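Local coordinates for Non-structural protein (Porcine reproductive and respiratory syndrome virus, PDB 3IFU), which is, in the Nsp1alpha part of the viral polyprotein described here, a zinc-binding papain-like cysteine protease that probably also suppresses host interferon-beta production, at residues 42-45 against 50-53; 12-17 against 23-28. One frame throughout, in Å; residues are numbered along the deposited sequence.

How the contacts relate
From the N terminus the chain first makes contact 2, where 12-17 and 23-28 pair through the hairpin of strands 16-18 and 23-25 and close the loop of five residues between them. Contact 1 follows in the long loop before helix 81-87, bringing 50-53 back to 42-45 and closing a small loop of four residues. The two are in series, neither nested nor crossed, and their centres lie about 12 Å apart. They nevertheless touch: R52 N probably donates a hydrogen bond to P12 O at 3.0 Å, and F50 packs on V23. R32 joins them further by binding both A14 O and F50 O, so the loop of contact 1 lies against the zinc-bearing hairpin.

Contact 1. Residues 42-45 against 50-53; sequences PELG and FYRP
The carbonyl oxygen of Y51 is the polar atom met by L44 across this contact, with L44 CD1 resting 3.8 Å from Y51 O in an ordinary van der Waals approach. The same methyl makes the other touches. It meets P53 CD at 3.6 Å, reaching toward the proline as P53 reaches toward it, and lies 4.0 Å from Y51 CD2, obliquely to the tyrosine ring. One branch of one leucine thus fills the corner between a carbonyl, a proline ring and an aromatic ring. Two torsions put it there: CG stands beside the backbone N (chi1 -68°), and CD1 is anti to CA (chi2 178°), extending this methyl well out from the backbone. L44 occupies the third position of a type I beta turn from P42 to G45. On the other segment, P53 N lies 3.9 Å above the centre of the Y51 ring, so the backbone entering the proline crosses one face of the aromatic group. Outside the contact, L44 also packs on W59, while E43 O accepts a hydrogen bond from T60 OG1. The Y51 ring makes an edge-to-face pair with Y106, and its side chain is about 10 Å from the nearer zinc ion. The contact closes a short loop in the segment between strand 23-25 and helix 81-87, and Y51 carries it onto helix 94-108. Burying 92 Å² in all, mostly through apolar touches, it depends on the shape of L44 and not on directional bonds, and the polar links of its backbone are made to neighbouring parts of the chain.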
loop_
_atom_site.group_PDB
_atom_site.type_symbol
_atom_site.label_atom_id
_atom_site.label_comp_id
_atom_site.label_asym_id
_atom_site.label_seq_id
_atom_site.Cartn_x
_atom_site.Cartn_y
_atom_site.Cartn_z
ATOM N N PRO A 42 2.722 19.723 24.421
ATOM C CA PRO A 42 3.955 20.363 23.953
ATOM C C PRO A 42 5.210 19.509 24.054
ATOM O O PRO A 42 6.087 19.586 23.193
ATOM C CB PRO A 42 4.037 21.613 24.820
ATOM C CG PRO A 42 2.588 21.989 24.970
ATOM C CD PRO A 42 1.940 20.648 25.265
ATOM N N GLU A 43 5.295 18.691 25.096
ATOM C CA GLU A 43 6.469 17.849 25.301
ATOM C C GLU A 43 6.616 16.733 24.265
ATOM O O GLU A 43 7.654 16.067 24.212
ATOM C CB GLU A 43 6.442 17.235 26.708
ATOM C CG GLU A 43 6.058 18.210 27.817
ATOM C CD GLU A 43 4.552 18.292 28.033
ATOM O OE1 GLU A 43 3.967 17.310 28.545
ATOM O OE2 GLU A 43 3.951 19.333 27.689
ATOM N N LEU A 44 5.587 16.530 23.442
ATOM C CA LEU A 44 5.618 15.480 22.421
ATOM C C LEU A 44 5.689 15.989 20.981
ATOM O O LEU A 44 5.039 15.431 20.099
ATOM C CB LEU A 44 4.391 14.574 22.560
ATOM C CG LEU A 44 4.271 13.677 23.791
ATOM C CD1 LEU A 44 2.965 12.912 23.721
ATOM C CD2 LEU A 44 5.446 12.719 23.848
ATOM N N GLY A 45 6.478 17.036 20.751
ATOM C CA GLY A 45 6.631 17.603 19.417
ATOM C C GLY A 45 5.431 17.487 18.495
ATOM O O GLY A 45 4.309 17.861 18.853
ATOM N N PHE A 50 -1.418 15.692 17.973
ATOM C CA PHE A 50 -2.528 14.787 17.700
ATOM C C PHE A 50 -2.785 13.795 18.832
ATOM O O PHE A 50 -3.927 13.403 19.080
ATOM C CB PHE A 50 -2.271 13.976 16.426
ATOM C CG PHE A 50 -1.995 14.805 15.203
ATOM C CD1 PHE A 50 -0.723 15.314 14.963
ATOM C CD2 PHE A 50 -2.991 15.025 14.259
ATOM C CE1 PHE A 50 -0.445 16.025 13.790
ATOM C CE2 PHE A 50 -2.724 15.735 13.086
ATOM C CZ PHE A 50 -1.450 16.235 12.850
ATOM N N TYR A 51 -1.713 13.390 19.505
ATOM C CA TYR A 51 -1.787 12.406 20.576
ATOM C C TYR A 51 -1.519 12.951 21.976
ATOM O O TYR A 51 -0.476 13.542 22.240
ATOM C CB TYR A 51 -0.798 11.288 20.271
ATOM C CG TYR A 51 -0.633 10.267 21.365
ATOM C CD1 TYR A 51 -1.662 9.390 21.687
ATOM C CD2 TYR A 51 0.573 10.148 22.047
ATOM C CE1 TYR A 51 -1.491 8.408 22.655
ATOM C CE2 TYR A 51 0.753 9.174 23.020
ATOM C CZ TYR A 51 -0.282 8.305 23.317
ATOM O OH TYR A 51 -0.099 7.319 24.258
ATOM N N ARG A 52 -2.469 12.715 22.874
ATOM C CA ARG A 52 -2.375 13.149 24.262
ATOM C C ARG A 52 -2.480 11.890 25.116
ATOM O O ARG A 52 -3.579 11.385 25.349
ATOM C CB ARG A 52 -3.540 14.087 24.588
ATOM C CG ARG A 52 -3.437 14.829 25.915
ATOM C CD ARG A 52 -4.698 15.664 26.154
ATOM N NE ARG A 52 -4.533 16.662 27.209
ATOM C CZ ARG A 52 -4.095 16.397 28.438
ATOM N NH1 ARG A 52 -3.771 15.157 28.784
ATOM N NH2 ARG A 52 -3.982 17.377 29.325
ATOM N N PRO A 53 -1.342 11.366 25.599
ATOM C CA PRO A 53 -1.361 10.154 26.423
ATOM C C PRO A 53 -2.227 10.271 27.676
ATOM O O PRO A 53 -2.777 11.332 27.974
ATOM C CB PRO A 53 0.112 9.934 26.745
ATOM C CG PRO A 53 0.638 11.324 26.805
ATOM C CD PRO A 53 -0.001 11.970 25.598
#

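Contact 2. Residues 12-17 against 23-28; sequences PNARVF and VYCTRC. With ZN (zinc ion), chain C.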
loop_
_atom_site.group_PDB
_atom_site.type_symbol
_atom_site.label_atom_id
_atom_site.label_comp_id
_atom_site.label_asym_id
_atom_site.label_seq_id
_atom_site.Cartn_x
_atom_site.Cartn_y
_atom_site.Cartn_z
ATOM N N PRO A 12 -8.680 11.380 22.802
ATOM C CA PRO A 12 -7.359 11.807 22.328
ATOM C C PRO A 12 -6.161 10.993 22.805
ATOM O O PRO A 12 -5.036 11.246 22.366
ATOM C CB PRO A 12 -7.290 13.263 22.779
ATOM C CG PRO A 12 -8.035 13.227 24.060
ATOM C CD PRO A 12 -9.249 12.390 23.713
ATOM N N ASN A 13 -6.383 10.024 23.691
ATOM C CA ASN A 13 -5.271 9.211 24.172
ATOM C C ASN A 13 -5.099 7.945 23.326
ATOM O O ASN A 13 -4.282 7.075 23.643
ATOM C CB ASN A 13 -5.459 8.851 25.649
ATOM C CG ASN A 13 -6.458 7.739 25.859
ATOM O OD1 ASN A 13 -7.607 7.827 25.432
ATOM N ND2 ASN A 13 -6.022 6.680 26.527
ATOM N N ALA A 14 -5.877 7.853 22.249
ATOM C CA ALA A 14 -5.797 6.726 21.329
ATOM C C ALA A 14 -4.576 6.972 20.440
ATOM O O ALA A 14 -4.504 7.995 19.755
ATOM C CB ALA A 14 -7.054 6.657 20.483
ATOM N N ARG A 15 -3.624 6.042 20.449
ATOM C CA ARG A 15 -2.406 6.195 19.652
ATOM C C ARG A 15 -2.598 6.493 18.161
ATOM O O ARG A 15 -3.630 6.186 17.551
ATOM C CB ARG A 15 -1.501 4.976 19.824
ATOM C CG ARG A 15 -0.994 4.824 21.248
ATOM C CD ARG A 15 0.005 3.702 21.370
ATOM N NE ARG A 15 0.328 3.415 22.763
ATOM C CZ ARG A 15 -0.496 2.808 23.608
ATOM N NH1 ARG A 15 -0.120 2.584 24.859
ATOM N NH2 ARG A 15 -1.696 2.422 23.199
ATOM N N VAL A 16 -1.560 7.083 17.584
ATOM C CA VAL A 16 -1.565 7.493 16.196
ATOM C C VAL A 16 -0.429 6.893 15.364
ATOM O O VAL A 16 0.613 6.513 15.897
ATOM C CB VAL A 16 -1.488 9.043 16.136
ATOM C CG1 VAL A 16 -1.016 9.498 14.776
ATOM C CG2 VAL A 16 -2.855 9.642 16.459
ATOM N N PHE A 17 -0.646 6.804 14.055
ATOM C CA PHE A 17 0.371 6.308 13.131
ATOM C C PHE A 17 0.331 7.191 11.891
ATOM O O PHE A 17 -0.643 7.902 11.672
ATOM C CB PHE A 17 0.137 4.824 12.781
ATOM C CG PHE A 17 -1.106 4.550 11.965
ATOM C CD1 PHE A 17 -1.087 4.652 10.572
ATOM C CD2 PHE A 17 -2.285 4.121 12.589
ATOM C CE1 PHE A 17 -2.226 4.325 9.811
ATOM C CE2 PHE A 17 -3.422 3.794 11.842
ATOM C CZ PHE A 17 -3.391 3.894 10.450
ATOM N N VAL A 23 -2.180 11.439 9.211
ATOM C CA VAL A 23 -2.001 10.986 10.571
ATOM C C VAL A 23 -3.303 10.215 10.770
ATOM O O VAL A 23 -4.386 10.749 10.527
ATOM C CB VAL A 23 -1.941 12.197 11.533
ATOM C CG1 VAL A 23 -1.938 11.740 12.970
ATOM C CG2 VAL A 23 -0.696 13.015 11.248
ATOM N N TYR A 24 -3.204 8.951 11.161
ATOM C CA TYR A 24 -4.397 8.131 11.367
ATOM C C TYR A 24 -4.461 7.624 12.795
ATOM O O TYR A 24 -3.445 7.533 13.475
ATOM C CB TYR A 24 -4.413 6.908 10.435
ATOM C CG TYR A 24 -4.577 7.173 8.949
ATOM C CD1 TYR A 24 -3.470 7.353 8.121
ATOM C CD2 TYR A 24 -5.844 7.192 8.365
ATOM C CE1 TYR A 24 -3.623 7.537 6.746
ATOM C CE2 TYR A 24 -6.009 7.378 6.995
ATOM C CZ TYR A 24 -4.899 7.547 6.192
ATOM O OH TYR A 24 -5.074 7.709 4.838
ATOM N N CYS A 25 -5.664 7.281 13.236
ATOM C CA CYS A 25 -5.868 6.762 14.574
ATOM C C CYS A 25 -5.639 5.258 14.580
ATOM O O CYS A 25 -6.103 4.544 13.694
ATOM C CB CYS A 25 -7.286 7.056 15.041
ATOM S SG CYS A 25 -7.739 6.176 16.548
ATOM N N THR A 26 -4.918 4.783 15.587
ATOM C CA THR A 26 -4.620 3.368 15.732
ATOM C C THR A 26 -5.872 2.543 16.036
ATOM O O THR A 26 -5.954 1.368 15.690
ATOM C CB THR A 26 -3.577 3.170 16.852
ATOM O OG1 THR A 26 -2.277 3.516 16.357
ATOM C CG2 THR A 26 -3.557 1.743 17.330
ATOM N N ARG A 27 -6.853 3.173 16.671
ATOM C CA ARG A 27 -8.096 2.503 17.049
ATOM C C ARG A 27 -9.154 2.292 15.965
ATOM O O ARG A 27 -9.630 1.172 15.781
ATOM C CB ARG A 27 -8.756 3.241 18.220
ATOM C CG ARG A 27 -8.261 2.832 19.585
ATOM C CD ARG A 27 -9.448 2.564 20.507
ATOM N NE ARG A 27 -9.898 3.729 21.267
ATOM C CZ ARG A 27 -9.196 4.309 22.243
ATOM N NH1 ARG A 27 -8.000 3.840 22.582
ATOM N NH2 ARG A 27 -9.699 5.351 22.895
ATOM N N CYS A 28 -9.534 3.364 15.270
ATOM C CA CYS A 28 -10.575 3.294 14.241
ATOM C C CYS A 28 -10.089 3.435 12.803
ATOM O O CYS A 28 -10.894 3.376 11.874
ATOM C CB CYS A 28 -11.638 4.363 14.501
ATOM S SG CYS A 28 -11.050 6.054 14.264
HETATM ZN ZN ZN C . -10.083 6.835 16.369
#
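The guanidinium of R27 lies flat against a methyl group: A14 CB sits 3.5 Å above its plane, over the centre. The arginine chain is bent at its second and third torsions (chi2 -132°, chi3 -91°), which folds the charged group back over A14. N13 OD1 comes near the guanidinium edge, 4.1 Å from R27 NH2, with the amide turned across that plane. T11 OG1 links the two groups, being hydrogen-bonded to N13 OD1 and weakly to R27 NH2.

Next to these side chains the backbones pair. T26 N donates to R15 O at 2.7 Å, just beyond the regular strands, and F17 and Y24 exchange two bonds, F17 N to Y24 O at 2.9 Å and Y24 N to F17 O at 2.8 Å. F17 and Y24 thus form an antiparallel hydrogen-bonded pair, and V16 with C25 the adjoining non-hydrogen-bonded one. This is the beta hairpin of the N-terminal zinc finger, whose second strand runs into a C-x-x-C turn. C25 SG and C28 SG each bind the zinc ion at 2.4 Å, and C8 and C10 complete the four-thiolate site. The amide C28 N donates to C25 SG over 3.6 Å and R27 N does so weakly. Such N-H donors would probably ease the negative charge on the sulfur.

On the hairpin face carrying F17 and Y24, the two rings are nearly parallel but slid apart, centroids 5.4 Å apart, so that they barely overlap. T26 OG1 stands at the F17 edge. M98 of helix 94-108 packs against both F17 and T26, whereas Y24 packs on P134 of the second subunit.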